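Side-chain contacts in PKS_KS domain-containing protein (Photorhabdus luminescens subsp. laumondii, PDB 6SMO), which probably catalyses the carbon-carbon bond formation of a 3-oxoacyl-[acyl-carrier-protein] synthase, and is seen here with a poly-oxo dodecanal chain in its pocket: residues B[117-120]-B[121-124]; B[200-203]-B[204-208]; B[343-346]-B[347-350]; B[351-354]-B[355-358]. One frame throughout, in Å; residues are numbered along the deposited sequence.

Interaction 1. Residues B[117-120]-B[121-124]; sequences DIDG and RRFG
D119, G120 and R121 form a tight turn that feeds the chain into strand 123-128, with D119 and R121 lying at the surface. Two successive backbone bonds from residue i+3 to i define it. R122 N donates to D119 O at 3.0 Å, and F123 N donates to G120 O at 3.2 Å. G120 and R121 keep helical backbone angles, so the bend is a single turn of 3-10 helix.

The D119 carboxylate is carried across the turn because CG lies anti to the backbone N (chi1 -180°). There OD2 rests 3.2 Å from R122 CG, alongside the methylene part of that arginine and well away from its charged end. The R122 guanidinium instead turns back to D211, with which it forms a salt bridge, and to the carbonyl of G208. R121 extends outward and packs on Y264 of the neighbouring Ketoacyl_synth_N domain-containing subunit; D119 OD1 remains 4.6 Å from R121 NH2. I118 CG2 meets F123 CD2 at 3.6 Å, while the F123 side chain also packs on I212 and L214 of strand 212-219.

Across the two segments the ties are thus the two backbone bonds and the I118-F123 contact; any attraction of D119 for R121 or R122 is probably weak and longer-range, since their charged atoms are not in contact.

Interaction 2. Residues B[200-203]-B[204-208]; sequences IAME and HIRYG
With chi1 at -172°, M202 directs CG opposite the backbone N, and a bend at chi3 (72°) turns CE toward R206, whose own chain also starts anti (chi1 178°); these paths lay the two side chains alongside each other. They lie in the last turns of helix 193-206, which begins shortly after the pocket residue C191 and ends in a Schellman motif, with G208 at positive phi. The methyl CE of M202 sits over one face of the R206 guanidinium, offset toward its rim, 3.3 Å from NH1. The same NH1 takes part in a salt bridge with D318, which fixes the outer end of the arginine.

E203 and Y207 repeat this i to i+4 pairing one residue on. The methylene carbon CG of E203 lies 4.1 Å from Y207 CE2, and the two side chains point the same way. I200 and H204 are likewise side by side, with CG1 of I200 3.9 Å from CE1 of the imidazole. H204 NE2 is hydrogen-bonded to Y168 OH of the neighbouring Ketoacyl_synth_N domain-containing subunit, and the two rings meet with their planes nearly perpendicular, so this side of the helix reaches the subunit interface. A201 and I205 face strands 212-219 and 263-271 within the chain.

Of the backbone bonds, R206 N to M202 O (2.9 Å) and Y207 N to E203 O (3.0 Å) are sound, whereas I205 N to A201 O is weak.

Interaction 3. Residues B[343-346]-B[347-350]; sequences ESNA and IKFV
I347 and K348 are bound to E343 and S344 one helical turn back by backbone hydrogen bonds. I347 N donates to E343 O at 3.0 Å and K348 N to S344 O at 3.1 Å. Further on the pattern slackens. F349 N divides weakly between N345 O and A346 O, and the bond from V350 N to A346 O, 3.3 Å long, is weak too.

Side-chain carbons also lie close to the first two of these carbonyls. I347 turns CG1 anti to its carbonyl carbon (chi1 -65°), which lays that branch against E343 O at 3.3 Å. K348 does much the same on the neighbouring side, its CG 3.4 Å from S344 O, before the extended chain passes N345 OD1 at 4.2 Å from CD in a crossing contact.

All of this belongs to helix 337-350, the crossover helix of the beta-alpha-beta unit between strands 326-330 and 360-361. I347 and E343 pack on L424 of strand 420-427, and A346, F349 and V350 touch helix 306-319.

The polar ends look elsewhere. Each carboxylate oxygen of E343 accepts a backbone N-H, OE2 from H332 and OE1 from G333, which fixes the rotation of this buried group. S344 OG is hydrogen-bonded to Y408 OH and D340 O. N345 ND2 donates to A303 O, and K348 NZ makes a salt bridge with D405.

Interaction 4. Residues B[351-354]-B[355-358]; sequences LGES and AFGI
The F356 ring receives the carbonyl of E353 at its edge: E353 O lies in the ring plane, 3.7 Å from CD2. Next to it on the same ring, CE2 has the E353 carboxylate oxygen OE2 at 3.9 Å, with the carboxylate and ring planes turned only 23° apart. A bend at chi2 (66°) folds the glutamate chain back toward the phenylalanine. Neither ring face is used by 351-354; elsewhere in the chain the F356 side chain touches D405 and L406. Both residues lie at a crystal contact, so the placing of their exposed side chains may be influenced by packing.

The segments form the connection that follows helix 337-350 and leads to strand 360-361, the second half of a beta-alpha-beta crossover. G352 leaves the helix with positive phi, and residues 355-357 then coil once more without regular helical bonds, with one weak bond from I358 N to A355 O.

Apolar contacts join L351 to A355 and I358, and two carbonyls lie close by. L351 CB meets A355 CB at 3.9 Å, and A355 CB lies 3.4 Å from G352 O. I358 approaches L351 at about a right angle, bringing CD1 within 3.8 Å of L351 CG and 3.5 Å of S354 O.

Overall arrangement
The four contacts fall into two touching pairs at separate parts of the ketosynthase. Interactions 1 and 2, with centres 14 Å apart, meet where R122 NH1 lies 2.9 Å from G208 O, a probable hydrogen bond joining the start of strand 123-128 to the end of helix 193-206. Interactions 3 and 4 follow each other directly, their centres 9 Å apart; K348 CE packs 4.0 Å from F356 CZ, and I347 O lies 3.9 Å from A355 CB. Nearest atoms of interactions 2 and 3 are about 17 Å apart. The E343 side chain is about 12 Å from the bound ligand, and no residue of the four contacts is among those lining its pocket, such as C191 and H369.

Interaction 1. Residues B[117-120]-B[121-124]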
# COMPACT_ATOMS: atom_id res chain seq x y z
N ASP B 117 -17.01 10.32 -25.69
CA ASP B 117 -16.68 8.87 -25.60
C ASP B 117 -16.85 8.38 -24.15
O ASP B 117 -17.31 7.24 -23.97
CB ASP B 117 -15.26 8.58 -26.09
CG ASP B 117 -15.05 8.81 -27.57
OD1 ASP B 117 -15.97 8.48 -28.35
OD2 ASP B 117 -13.96 9.30 -27.94
N ILE B 118 -16.48 9.21 -23.17
CA ILE B 118 -16.39 8.83 -21.73
C ILE B 118 -17.80 8.84 -21.12
O ILE B 118 -18.47 9.89 -21.20
CB ILE B 118 -15.44 9.77 -20.95
CG1 ILE B 118 -14.04 9.82 -21.57
CG2 ILE B 118 -15.38 9.38 -19.48
CD1 ILE B 118 -13.24 11.04 -21.19
N ASP B 119 -18.22 7.71 -20.54
CA ASP B 119 -19.41 7.59 -19.66
C ASP B 119 -18.93 7.57 -18.21
O ASP B 119 -18.30 6.58 -17.81
CB ASP B 119 -20.23 6.34 -20.00
CG ASP B 119 -21.48 6.15 -19.15
OD1 ASP B 119 -22.01 7.17 -18.65
OD2 ASP B 119 -21.91 4.99 -18.99
N GLY B 120 -19.23 8.64 -17.46
CA GLY B 120 -18.72 8.88 -16.09
C GLY B 120 -18.97 7.70 -15.16
O GLY B 120 -18.03 7.34 -14.42
N ARG B 121 -20.17 7.13 -15.20
CA ARG B 121 -20.63 6.03 -14.30
C ARG B 121 -19.79 4.76 -14.53
O ARG B 121 -19.66 3.97 -13.57
CB ARG B 121 -22.11 5.73 -14.53
CG ARG B 121 -23.06 6.84 -14.11
CD ARG B 121 -24.49 6.57 -14.51
NE ARG B 121 -25.42 7.59 -14.03
CZ ARG B 121 -25.65 8.76 -14.63
NH1 ARG B 121 -26.51 9.61 -14.09
NH2 ARG B 121 -25.02 9.09 -15.74
N ARG B 122 -19.24 4.58 -15.74
CA ARG B 122 -18.49 3.36 -16.16
C ARG B 122 -16.99 3.67 -16.29
O ARG B 122 -16.28 2.84 -16.89
CB ARG B 122 -19.05 2.84 -17.48
CG ARG B 122 -20.54 2.54 -17.46
CD ARG B 122 -20.87 1.26 -16.72
NE ARG B 122 -20.42 0.07 -17.44
CZ ARG B 122 -20.53 -1.18 -17.00
NH1 ARG B 122 -21.08 -1.43 -15.83
NH2 ARG B 122 -20.08 -2.17 -17.75
N PHE B 123 -16.53 4.80 -15.73
CA PHE B 123 -15.11 5.26 -15.80
C PHE B 123 -14.60 5.54 -14.38
O PHE B 123 -15.17 6.43 -13.71
CB PHE B 123 -15.00 6.50 -16.69
CG PHE B 123 -13.66 7.19 -16.64
CD1 PHE B 123 -12.48 6.48 -16.80
CD2 PHE B 123 -13.57 8.56 -16.45
CE1 PHE B 123 -11.25 7.11 -16.75
CE2 PHE B 123 -12.34 9.20 -16.40
CZ PHE B 123 -11.18 8.47 -16.55
N GLY B 124 -13.56 4.81 -13.95
CA GLY B 124 -12.98 4.88 -12.60
C GLY B 124 -11.48 5.08 -12.62
O GLY B 124 -10.86 4.78 -13.66

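Interaction 2. Residues B[200-203]-B[204-208]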
# COMPACT_ATOMS: atom_id res chain seq x y z
N ILE B 200 -6.57 -4.39 -9.77
CA ILE B 200 -7.95 -4.04 -9.33
C ILE B 200 -8.68 -3.35 -10.50
O ILE B 200 -9.91 -3.56 -10.62
CB ILE B 200 -7.95 -3.17 -8.05
CG1 ILE B 200 -9.30 -3.23 -7.33
CG2 ILE B 200 -7.52 -1.74 -8.34
CD1 ILE B 200 -9.24 -2.84 -5.87
N ALA B 201 -7.96 -2.58 -11.32
CA ALA B 201 -8.46 -1.92 -12.54
C ALA B 201 -8.89 -2.98 -13.57
O ALA B 201 -9.94 -2.79 -14.21
CB ALA B 201 -7.41 -1.00 -13.11
N MET B 202 -8.09 -4.04 -13.72
CA MET B 202 -8.37 -5.20 -14.62
C MET B 202 -9.65 -5.91 -14.16
O MET B 202 -10.47 -6.27 -15.03
CB MET B 202 -7.21 -6.19 -14.60
CG MET B 202 -7.32 -7.30 -15.64
SD MET B 202 -6.33 -8.75 -15.23
CE MET B 202 -7.29 -9.43 -13.87
N GLU B 203 -9.82 -6.09 -12.84
CA GLU B 203 -10.97 -6.79 -12.22
C GLU B 203 -12.26 -5.99 -12.48
O GLU B 203 -13.28 -6.63 -12.84
CB GLU B 203 -10.74 -7.00 -10.72
CG GLU B 203 -9.72 -8.09 -10.43
CD GLU B 203 -9.22 -8.13 -8.99
OE1 GLU B 203 -8.13 -8.70 -8.77
OE2 GLU B 203 -9.91 -7.59 -8.11
N HIS B 204 -12.22 -4.67 -12.32
CA HIS B 204 -13.36 -3.74 -12.57
C HIS B 204 -13.88 -3.92 -14.00
O HIS B 204 -15.11 -4.03 -14.17
CB HIS B 204 -12.96 -2.28 -12.29
CG HIS B 204 -13.03 -1.90 -10.86
ND1 HIS B 204 -11.92 -1.47 -10.15
CD2 HIS B 204 -14.06 -1.87 -9.99
CE1 HIS B 204 -12.27 -1.20 -8.91
NE2 HIS B 204 -13.58 -1.44 -8.78
N ILE B 205 -12.97 -3.95 -14.98
CA ILE B 205 -13.31 -4.04 -16.44
C ILE B 205 -13.80 -5.45 -16.75
O ILE B 205 -14.84 -5.58 -17.42
CB ILE B 205 -12.10 -3.64 -17.32
CG1 ILE B 205 -11.65 -2.20 -17.05
CG2 ILE B 205 -12.42 -3.85 -18.80
CD1 ILE B 205 -10.25 -1.89 -17.54
N ARG B 206 -13.08 -6.47 -16.27
CA ARG B 206 -13.32 -7.91 -16.61
C ARG B 206 -14.69 -8.35 -16.09
O ARG B 206 -15.40 -9.04 -16.84
CB ARG B 206 -12.21 -8.80 -16.04
CG ARG B 206 -12.43 -10.28 -16.31
CD ARG B 206 -11.14 -11.06 -16.47
NE ARG B 206 -10.55 -11.43 -15.19
CZ ARG B 206 -9.34 -11.97 -15.03
NH1 ARG B 206 -8.91 -12.26 -13.82
NH2 ARG B 206 -8.56 -12.20 -16.07
N TYR B 207 -15.05 -7.97 -14.85
CA TYR B 207 -16.28 -8.43 -14.15
C TYR B 207 -17.44 -7.45 -14.38
O TYR B 207 -18.51 -7.66 -13.79
CB TYR B 207 -15.97 -8.67 -12.66
CG TYR B 207 -14.97 -9.76 -12.41
CD1 TYR B 207 -15.16 -11.04 -12.92
CD2 TYR B 207 -13.81 -9.54 -11.68
CE1 TYR B 207 -14.25 -12.06 -12.70
CE2 TYR B 207 -12.89 -10.54 -11.45
CZ TYR B 207 -13.11 -11.81 -11.96
OH TYR B 207 -12.20 -12.80 -11.74
N GLY B 208 -17.23 -6.43 -15.22
CA GLY B 208 -18.31 -5.67 -15.89
C GLY B 208 -18.79 -4.45 -15.10
O GLY B 208 -19.92 -4.01 -15.37

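Interaction 3. Residues B[343-346]-B[347-350]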
# COMPACT_ATOMS: atom_id res chain seq x y z
N GLU B 343 14.39 -13.52 -7.90
CA GLU B 343 13.62 -13.51 -9.17
C GLU B 343 14.19 -14.55 -10.14
O GLU B 343 13.39 -15.23 -10.82
CB GLU B 343 13.64 -12.12 -9.80
CG GLU B 343 12.77 -11.12 -9.08
CD GLU B 343 12.57 -9.81 -9.83
OE1 GLU B 343 13.55 -9.06 -9.98
OE2 GLU B 343 11.43 -9.57 -10.28
N SER B 344 15.52 -14.66 -10.23
CA SER B 344 16.24 -15.61 -11.11
C SER B 344 15.83 -17.05 -10.77
O SER B 344 15.48 -17.80 -11.70
CB SER B 344 17.74 -15.43 -11.02
OG SER B 344 18.11 -14.13 -11.46
N ASN B 345 15.87 -17.41 -9.48
CA ASN B 345 15.51 -18.76 -8.97
C ASN B 345 14.00 -18.99 -9.11
O ASN B 345 13.61 -20.15 -9.30
CB ASN B 345 15.98 -18.95 -7.52
CG ASN B 345 17.48 -19.06 -7.38
OD1 ASN B 345 18.16 -19.57 -8.27
ND2 ASN B 345 18.01 -18.58 -6.27
N ALA B 346 13.19 -17.92 -9.01
CA ALA B 346 11.72 -17.97 -9.16
C ALA B 346 11.36 -18.36 -10.60
O ALA B 346 10.51 -19.25 -10.78
CB ALA B 346 11.11 -16.64 -8.78
N ILE B 347 11.99 -17.71 -11.59
CA ILE B 347 11.80 -17.98 -13.05
C ILE B 347 12.29 -19.40 -13.37
O ILE B 347 11.64 -20.08 -14.18
CB ILE B 347 12.50 -16.90 -13.91
CG1 ILE B 347 11.87 -15.52 -13.71
CG2 ILE B 347 12.51 -17.30 -15.38
CD1 ILE B 347 12.78 -14.37 -14.09
N LYS B 348 13.40 -19.81 -12.74
CA LYS B 348 14.01 -21.16 -12.90
C LYS B 348 13.05 -22.25 -12.39
O LYS B 348 13.09 -23.36 -12.95
CB LYS B 348 15.34 -21.26 -12.15
CG LYS B 348 16.56 -20.78 -12.93
CD LYS B 348 17.86 -20.98 -12.17
CE LYS B 348 19.08 -20.79 -13.04
NZ LYS B 348 20.32 -21.20 -12.32
N PHE B 349 12.23 -21.94 -11.37
CA PHE B 349 11.32 -22.92 -10.72
C PHE B 349 10.09 -23.16 -11.60
O PHE B 349 9.69 -24.33 -11.75
CB PHE B 349 10.91 -22.44 -9.32
CG PHE B 349 10.32 -23.53 -8.47
CD1 PHE B 349 11.14 -24.45 -7.82
CD2 PHE B 349 8.95 -23.66 -8.32
CE1 PHE B 349 10.60 -25.46 -7.04
CE2 PHE B 349 8.41 -24.67 -7.54
CZ PHE B 349 9.23 -25.57 -6.90
N VAL B 350 9.51 -22.09 -12.16
CA VAL B 350 8.26 -22.14 -12.98
C VAL B 350 8.59 -22.76 -14.35
O VAL B 350 8.04 -23.83 -14.66
CB VAL B 350 7.60 -20.76 -13.13
CG1 VAL B 350 6.36 -20.80 -14.01
CG2 VAL B 350 7.26 -20.15 -11.77

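Interaction 4. Residues B[351-354]-B[355-358]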
# COMPACT_ATOMS: atom_id res chain seq x y z
N LEU B 351 9.45 -22.09 -15.13
CA LEU B 351 9.79 -22.49 -16.53
C LEU B 351 10.64 -23.76 -16.52
O LEU B 351 10.35 -24.67 -17.32
CB LEU B 351 10.52 -21.33 -17.24
CG LEU B 351 9.63 -20.24 -17.84
CD1 LEU B 351 8.75 -20.79 -18.95
CD2 LEU B 351 8.79 -19.56 -16.78
N GLY B 352 11.65 -23.82 -15.64
CA GLY B 352 12.57 -24.96 -15.51
C GLY B 352 13.80 -24.81 -16.39
O GLY B 352 14.53 -23.81 -16.21
N GLU B 353 14.01 -25.75 -17.31
CA GLU B 353 15.17 -25.80 -18.23
C GLU B 353 14.96 -24.82 -19.39
O GLU B 353 15.95 -24.47 -20.06
CB GLU B 353 15.38 -27.23 -18.74
CG GLU B 353 16.80 -27.52 -19.20
CD GLU B 353 17.85 -27.49 -18.10
OE1 GLU B 353 17.58 -28.05 -17.02
OE2 GLU B 353 18.93 -26.91 -18.33
N SER B 354 13.71 -24.39 -19.61
CA SER B 354 13.30 -23.48 -20.72
C SER B 354 13.53 -22.01 -20.34
O SER B 354 13.29 -21.14 -21.21
CB SER B 354 11.86 -23.71 -21.08
OG SER B 354 11.62 -25.09 -21.35
N ALA B 355 13.98 -21.74 -19.11
CA ALA B 355 14.14 -20.38 -18.53
C ALA B 355 15.33 -19.64 -19.17
O ALA B 355 15.27 -18.40 -19.24
CB ALA B 355 14.30 -20.48 -17.04
N PHE B 356 16.36 -20.38 -19.60
CA PHE B 356 17.67 -19.83 -20.03
C PHE B 356 17.54 -19.02 -21.32
O PHE B 356 18.21 -17.98 -21.44
CB PHE B 356 18.70 -20.97 -20.18
CG PHE B 356 19.18 -21.53 -18.87
CD1 PHE B 356 20.22 -20.93 -18.18
CD2 PHE B 356 18.59 -22.65 -18.31
CE1 PHE B 356 20.67 -21.44 -16.97
CE2 PHE B 356 19.03 -23.17 -17.10
CZ PHE B 356 20.07 -22.56 -16.43
N GLY B 357 16.70 -19.47 -22.26
CA GLY B 357 16.49 -18.83 -23.57
C GLY B 357 15.80 -17.48 -23.47
O GLY B 357 16.08 -16.61 -24.31
N ILE B 358 14.92 -17.31 -22.47
CA ILE B 358 13.96 -16.17 -22.35
C ILE B 358 14.73 -14.90 -22.00
O ILE B 358 15.39 -14.85 -20.97
CB ILE B 358 12.86 -16.49 -21.33
CG1 ILE B 358 12.03 -17.70 -21.76
CG2 ILE B 358 11.99 -15.27 -21.07
CD1 ILE B 358 11.22 -18.32 -20.65